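Local coordinates for carboxylesterase SOBER1 (PDB 6AVX), which hydrolyses short-chain carboxylic esters and phosphatidylcholine, and dampens the plant hypersensitive response to the bacterial effector AvrBsT, at residues 6-18 / 101-114. The protein carries 1 engineered substitution. Sequence-based numbering, arbitrary orientation.
Sequences TFILWLHGLGDSG and NVFICGLSQGGALT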
loop_
_atom_site.group_PDB
_atom_site.type_symbol
_atom_site.label_atom_id
_atom_site.label_comp_id
_atom_site.label_asym_id
_atom_site.label_seq_id
_atom_site.Cartn_x
_atom_site.Cartn_y
_atom_site.Cartn_z
ATOM N N THR A 6 18.479 -2.252 0.174
ATOM C CA THR A 6 17.030 -2.287 0.421
ATOM C C THR A 6 16.373 -1.044 -0.168
ATOM O O THR A 6 16.887 0.066 -0.027
ATOM C CB THR A 6 16.751 -2.340 1.920
ATOM O OG1 THR A 6 17.361 -3.514 2.481
ATOM C CG2 THR A 6 15.265 -2.362 2.195
ATOM N N PHE A 7 15.242 -1.217 -0.842
ATOM C CA PHE A 7 14.507 -0.128 -1.466
ATOM C C PHE A 7 13.108 -0.121 -0.878
ATOM O O PHE A 7 12.432 -1.159 -0.872
ATOM C CB PHE A 7 14.416 -0.374 -2.971
ATOM C CG PHE A 7 13.617 0.656 -3.706
ATOM C CD1 PHE A 7 14.121 1.920 -3.908
ATOM C CD2 PHE A 7 12.365 0.357 -4.207
ATOM C CE1 PHE A 7 13.387 2.876 -4.582
ATOM C CE2 PHE A 7 11.629 1.309 -4.889
ATOM C CZ PHE A 7 12.136 2.567 -5.072
ATOM N N ILE A 8 12.670 1.031 -0.387
ATOM C CA ILE A 8 11.353 1.185 0.229
ATOM C C ILE A 8 10.629 2.300 -0.507
ATOM O O ILE A 8 11.057 3.464 -0.470
ATOM C CB ILE A 8 11.442 1.493 1.732
ATOM C CG1 ILE A 8 12.311 0.441 2.434
ATOM C CG2 ILE A 8 10.051 1.548 2.325
ATOM C CD1 ILE A 8 12.554 0.701 3.911
ATOM N N LEU A 9 9.536 1.942 -1.174
ATOM C CA LEU A 9 8.677 2.877 -1.874
ATOM C C LEU A 9 7.490 3.167 -0.971
ATOM O O LEU A 9 6.800 2.236 -0.544
ATOM C CB LEU A 9 8.198 2.222 -3.170
ATOM C CG LEU A 9 7.279 3.070 -4.038
ATOM C CD1 LEU A 9 8.005 4.308 -4.502
ATOM C CD2 LEU A 9 6.738 2.280 -5.207
ATOM N N TRP A 10 7.245 4.436 -0.666
ATOM C CA TRP A 10 6.133 4.851 0.181
ATOM C C TRP A 10 5.139 5.653 -0.636
ATOM O O TRP A 10 5.523 6.647 -1.255
ATOM C CB TRP A 10 6.609 5.712 1.353
ATOM C CG TRP A 10 5.480 5.975 2.310
ATOM C CD1 TRP A 10 4.482 6.895 2.177
ATOM C CD2 TRP A 10 5.200 5.250 3.510
ATOM N NE1 TRP A 10 3.594 6.787 3.229
ATOM C CE2 TRP A 10 4.020 5.790 4.060
ATOM C CE3 TRP A 10 5.842 4.220 4.187
ATOM C CZ2 TRP A 10 3.469 5.322 5.250
ATOM C CZ3 TRP A 10 5.284 3.751 5.374
ATOM C CH2 TRP A 10 4.123 4.311 5.888
ATOM N N LEU A 11 3.866 5.266 -0.597
ATOM C CA LEU A 11 2.809 5.865 -1.403
ATOM C C LEU A 11 1.843 6.616 -0.495
ATOM O O LEU A 11 1.168 6.009 0.342
ATOM C CB LEU A 11 2.077 4.780 -2.185
ATOM C CG LEU A 11 2.984 3.952 -3.093
ATOM C CD1 LEU A 11 2.250 2.809 -3.740
ATOM C CD2 LEU A 11 3.678 4.828 -4.142
ATOM N N HIS A 12 1.774 7.937 -0.675
ATOM C CA HIS A 12 0.953 8.809 0.148
ATOM C C HIS A 12 -0.539 8.590 -0.119
ATOM O O HIS A 12 -0.951 7.952 -1.086
ATOM C CB HIS A 12 1.337 10.274 -0.110
ATOM C CG HIS A 12 1.011 10.763 -1.492
ATOM N ND1 HIS A 12 -0.273 11.067 -1.890
ATOM C CD2 HIS A 12 1.800 10.995 -2.567
ATOM C CE1 HIS A 12 -0.253 11.465 -3.159
ATOM N NE2 HIS A 12 0.991 11.436 -3.591
ATOM N N GLY A 13 -1.362 9.181 0.753
ATOM C CA GLY A 13 -2.806 9.129 0.634
ATOM C C GLY A 13 -3.397 10.268 -0.185
ATOM O O GLY A 13 -2.706 11.153 -0.696
ATOM N N LEU A 14 -4.718 10.236 -0.304
ATOM C CA LEU A 14 -5.424 11.157 -1.179
ATOM C C LEU A 14 -5.164 12.603 -0.785
ATOM O O LEU A 14 -5.359 12.992 0.372
ATOM C CB LEU A 14 -6.916 10.869 -1.064
ATOM C CG LEU A 14 -7.860 11.784 -1.834
ATOM C CD1 LEU A 14 -7.589 11.635 -3.313
ATOM C CD2 LEU A 14 -9.315 11.461 -1.469
ATOM N N GLY A 15 -4.753 13.410 -1.758
ATOM C CA GLY A 15 -4.514 14.827 -1.587
ATOM C C GLY A 15 -3.125 15.185 -1.114
ATOM O O GLY A 15 -2.741 16.359 -1.185
ATOM N N ASP A 16 -2.372 14.218 -0.617
ATOM C CA ASP A 16 -1.090 14.462 0.036
ATOM C C ASP A 16 0.010 14.461 -1.028
ATOM O O ASP A 16 -0.270 14.457 -2.226
ATOM C CB ASP A 16 -0.917 13.393 1.120
ATOM C CG ASP A 16 -0.018 13.801 2.267
ATOM O OD1 ASP A 16 0.588 14.881 2.259
ATOM O OD2 ASP A 16 0.092 12.982 3.196
ATOM N N SER A 17 1.281 14.433 -0.614
ATOM C CA SER A 17 2.399 14.436 -1.557
ATOM C C SER A 17 3.542 13.615 -0.981
ATOM O O SER A 17 3.571 13.289 0.213
ATOM C CB SER A 17 2.884 15.851 -1.850
ATOM O OG SER A 17 3.551 16.385 -0.722
ATOM N N GLY A 18 4.505 13.296 -1.837
ATOM C CA GLY A 18 5.665 12.552 -1.403
ATOM C C GLY A 18 6.510 13.322 -0.406
ATOM O O GLY A 18 6.840 12.823 0.671
ATOM N N ASN A 101 14.396 -7.465 -1.884
ATOM C CA ASN A 101 14.792 -6.339 -1.047
ATOM C C ASN A 101 13.962 -5.093 -1.330
ATOM O O ASN A 101 14.314 -4.003 -0.846
ATOM C CB ASN A 101 16.288 -6.054 -1.210
ATOM C CG ASN A 101 17.161 -7.077 -0.500
ATOM O OD1 ASN A 101 16.758 -8.212 -0.265
ATOM N ND2 ASN A 101 18.362 -6.659 -0.133
ATOM N N VAL A 102 12.875 -5.233 -2.086
ATOM C CA VAL A 102 11.969 -4.138 -2.415
ATOM C C VAL A 102 10.757 -4.253 -1.516
ATOM O O VAL A 102 10.111 -5.308 -1.467
ATOM C CB VAL A 102 11.532 -4.218 -3.887
ATOM C CG1 VAL A 102 10.431 -3.209 -4.187
ATOM C CG2 VAL A 102 12.734 -4.018 -4.809
ATOM N N PHE A 103 10.414 -3.167 -0.840
ATOM C CA PHE A 103 9.227 -3.089 -0.002
ATOM C C PHE A 103 8.367 -1.935 -0.482
ATOM O O PHE A 103 8.892 -0.840 -0.731
ATOM C CB PHE A 103 9.623 -2.893 1.462
ATOM C CG PHE A 103 10.362 -4.062 2.007
ATOM C CD1 PHE A 103 11.721 -4.200 1.791
ATOM C CD2 PHE A 103 9.687 -5.059 2.673
ATOM C CE1 PHE A 103 12.394 -5.332 2.252
ATOM C CE2 PHE A 103 10.362 -6.173 3.137
ATOM C CZ PHE A 103 11.699 -6.299 2.924
ATOM N N ILE A 104 7.070 -2.176 -0.638
ATOM C CA ILE A 104 6.106 -1.159 -1.039
ATOM C C ILE A 104 5.194 -0.916 0.154
ATOM O O ILE A 104 4.666 -1.867 0.726
ATOM C CB ILE A 104 5.276 -1.611 -2.255
ATOM C CG1 ILE A 104 6.136 -2.302 -3.326
ATOM C CG2 ILE A 104 4.528 -0.423 -2.840
ATOM C CD1 ILE A 104 7.247 -1.465 -3.871
ATOM N N CYS A 105 4.994 0.346 0.515
ATOM C CA CYS A 105 4.174 0.701 1.663
ATOM C C CYS A 105 3.302 1.880 1.296
ATOM O O CYS A 105 3.655 2.672 0.423
ATOM C CB CYS A 105 5.048 1.157 2.836
ATOM S SG CYS A 105 6.422 0.110 3.300
ATOM N N GLY A 106 2.193 2.044 1.997
ATOM C CA GLY A 106 1.403 3.236 1.756
ATOM C C GLY A 106 0.224 3.365 2.691
ATOM O O GLY A 106 -0.271 2.384 3.261
ATOM N N LEU A 107 -0.246 4.601 2.809
ATOM C CA LEU A 107 -1.374 4.970 3.655
ATOM C C LEU A 107 -2.636 5.185 2.835
ATOM O O LEU A 107 -2.644 5.990 1.900
ATOM C CB LEU A 107 -1.058 6.263 4.403
ATOM C CG LEU A 107 -2.182 6.801 5.295
ATOM C CD1 LEU A 107 -2.512 5.835 6.439
ATOM C CD2 LEU A 107 -1.834 8.173 5.840
ATOM N N SER A 108 -3.715 4.509 3.231
ATOM C CA SER A 108 -5.066 4.757 2.751
ATOM C C SER A 108 -5.120 4.539 1.244
ATOM O O SER A 108 -4.890 3.419 0.798
ATOM C CB SER A 108 -5.569 6.114 3.232
ATOM O OG SER A 108 -6.972 6.159 3.044
ATOM N N GLN A 109 -5.373 5.570 0.439
ATOM C CA GLN A 109 -5.321 5.387 -1.006
ATOM C C GLN A 109 -3.992 4.769 -1.442
ATOM O O GLN A 109 -3.952 3.906 -2.321
ATOM C CB GLN A 109 -5.517 6.739 -1.696
ATOM C CG GLN A 109 -5.652 6.630 -3.198
ATOM C CD GLN A 109 -5.627 7.968 -3.878
ATOM O OE1 GLN A 109 -4.726 8.774 -3.664
ATOM N NE2 GLN A 109 -6.626 8.215 -4.704
ATOM N N GLY A 110 -2.893 5.189 -0.827
ATOM C CA GLY A 110 -1.594 4.626 -1.145
ATOM C C GLY A 110 -1.425 3.202 -0.651
ATOM O O GLY A 110 -0.619 2.444 -1.204
ATOM N N GLY A 111 -2.153 2.826 0.402
ATOM C CA GLY A 111 -2.175 1.435 0.833
ATOM C C GLY A 111 -2.954 0.543 -0.121
ATOM O O GLY A 111 -2.526 -0.572 -0.429
ATOM N N ALA A 112 -4.110 1.009 -0.590
ATOM C CA ALA A 112 -4.822 0.301 -1.648
ATOM C C ALA A 112 -3.929 0.129 -2.871
ATOM O O ALA A 112 -3.876 -0.949 -3.476
ATOM C CB ALA A 112 -6.091 1.070 -1.995
ATOM N N LEU A 113 -3.197 1.178 -3.231
ATOM C CA LEU A 113 -2.309 1.084 -4.384
ATOM C C LEU A 113 -1.159 0.136 -4.124
ATOM O O LEU A 113 -0.744 -0.600 -5.029
ATOM C CB LEU A 113 -1.794 2.467 -4.770
ATOM C CG LEU A 113 -0.861 2.498 -5.978
ATOM C CD1 LEU A 113 -1.472 1.848 -7.198
ATOM C CD2 LEU A 113 -0.473 3.928 -6.263
ATOM N N THR A 114 -0.624 0.145 -2.911
ATOM C CA THR A 114 0.399 -0.827 -2.527
ATOM C C THR A 114 -0.082 -2.242 -2.786
ATOM O O THR A 114 0.628 -3.056 -3.390
ATOM C CB THR A 114 0.772 -0.652 -1.041
ATOM O OG1 THR A 114 1.512 0.559 -0.876
ATOM C CG2 THR A 114 1.607 -1.802 -0.510
#
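L11 O is approached by two groups of segment 101-114, one at the end of strand 102-107 and one in the first turn of the helix that starts at Q109. L107 N donates a hydrogen bond to L11 O at 3.2 Å, and G110 CA gives it a CA-H...O contact at 3.4 Å. Glycine at both G106 and G110 lets the backbones come this close. Five more backbone bonds join strands 7-11 and 102-107 in parallel register, from F7 N to N101 O through L11 N to C105 O.

On one face of the sheet, the W10 indole has C105 O, near its rim, and G106 CA over one side. W10 CG is anti to its own N (chi1 -172°), which lays the indole over the neighbouring strand, with W10 CE3 3.4 Å from C105 CB. C105 SG stands oblique to the six-membered ring and also touches I8 CG2. On the other face, L9 and I104 run side by side, with L9 CB 3.9 Å from I104 CD1. L11 meets L113 at about a right angle, its CD1 3.8 Å from L113 CG. The same methyl touches T114 OG1, which hydrogen-bonds back to G110 O.

Beyond the strand, Q109 crosses L14, and Q109 OE1 lies 3.5 Å from L14 CA. Q109 NE2 hydrogen-bonds to S58 OG, and Q109 OE1 to W59 N. H12 ND1 donates to G13 O at 2.7 Å, nearly in the imidazole plane, while D16 N reaches G13 O from the opposite face of the carbonyl. H12 NE2 is hydrogen-bonded to A43 N, so both ring nitrogens are engaged.

The turn from G106 to G110 fits the nucleophile elbow of alpha/beta hydrolases. It carries S108, the probable nucleophile of a charge relay with D162 and H194. The two strands lie next to each other, between strands 37-39 and 127-131 of the parallel sheet. Helix 75-94 packs on L9 and L113, and helix 198-212 on W10 and F103.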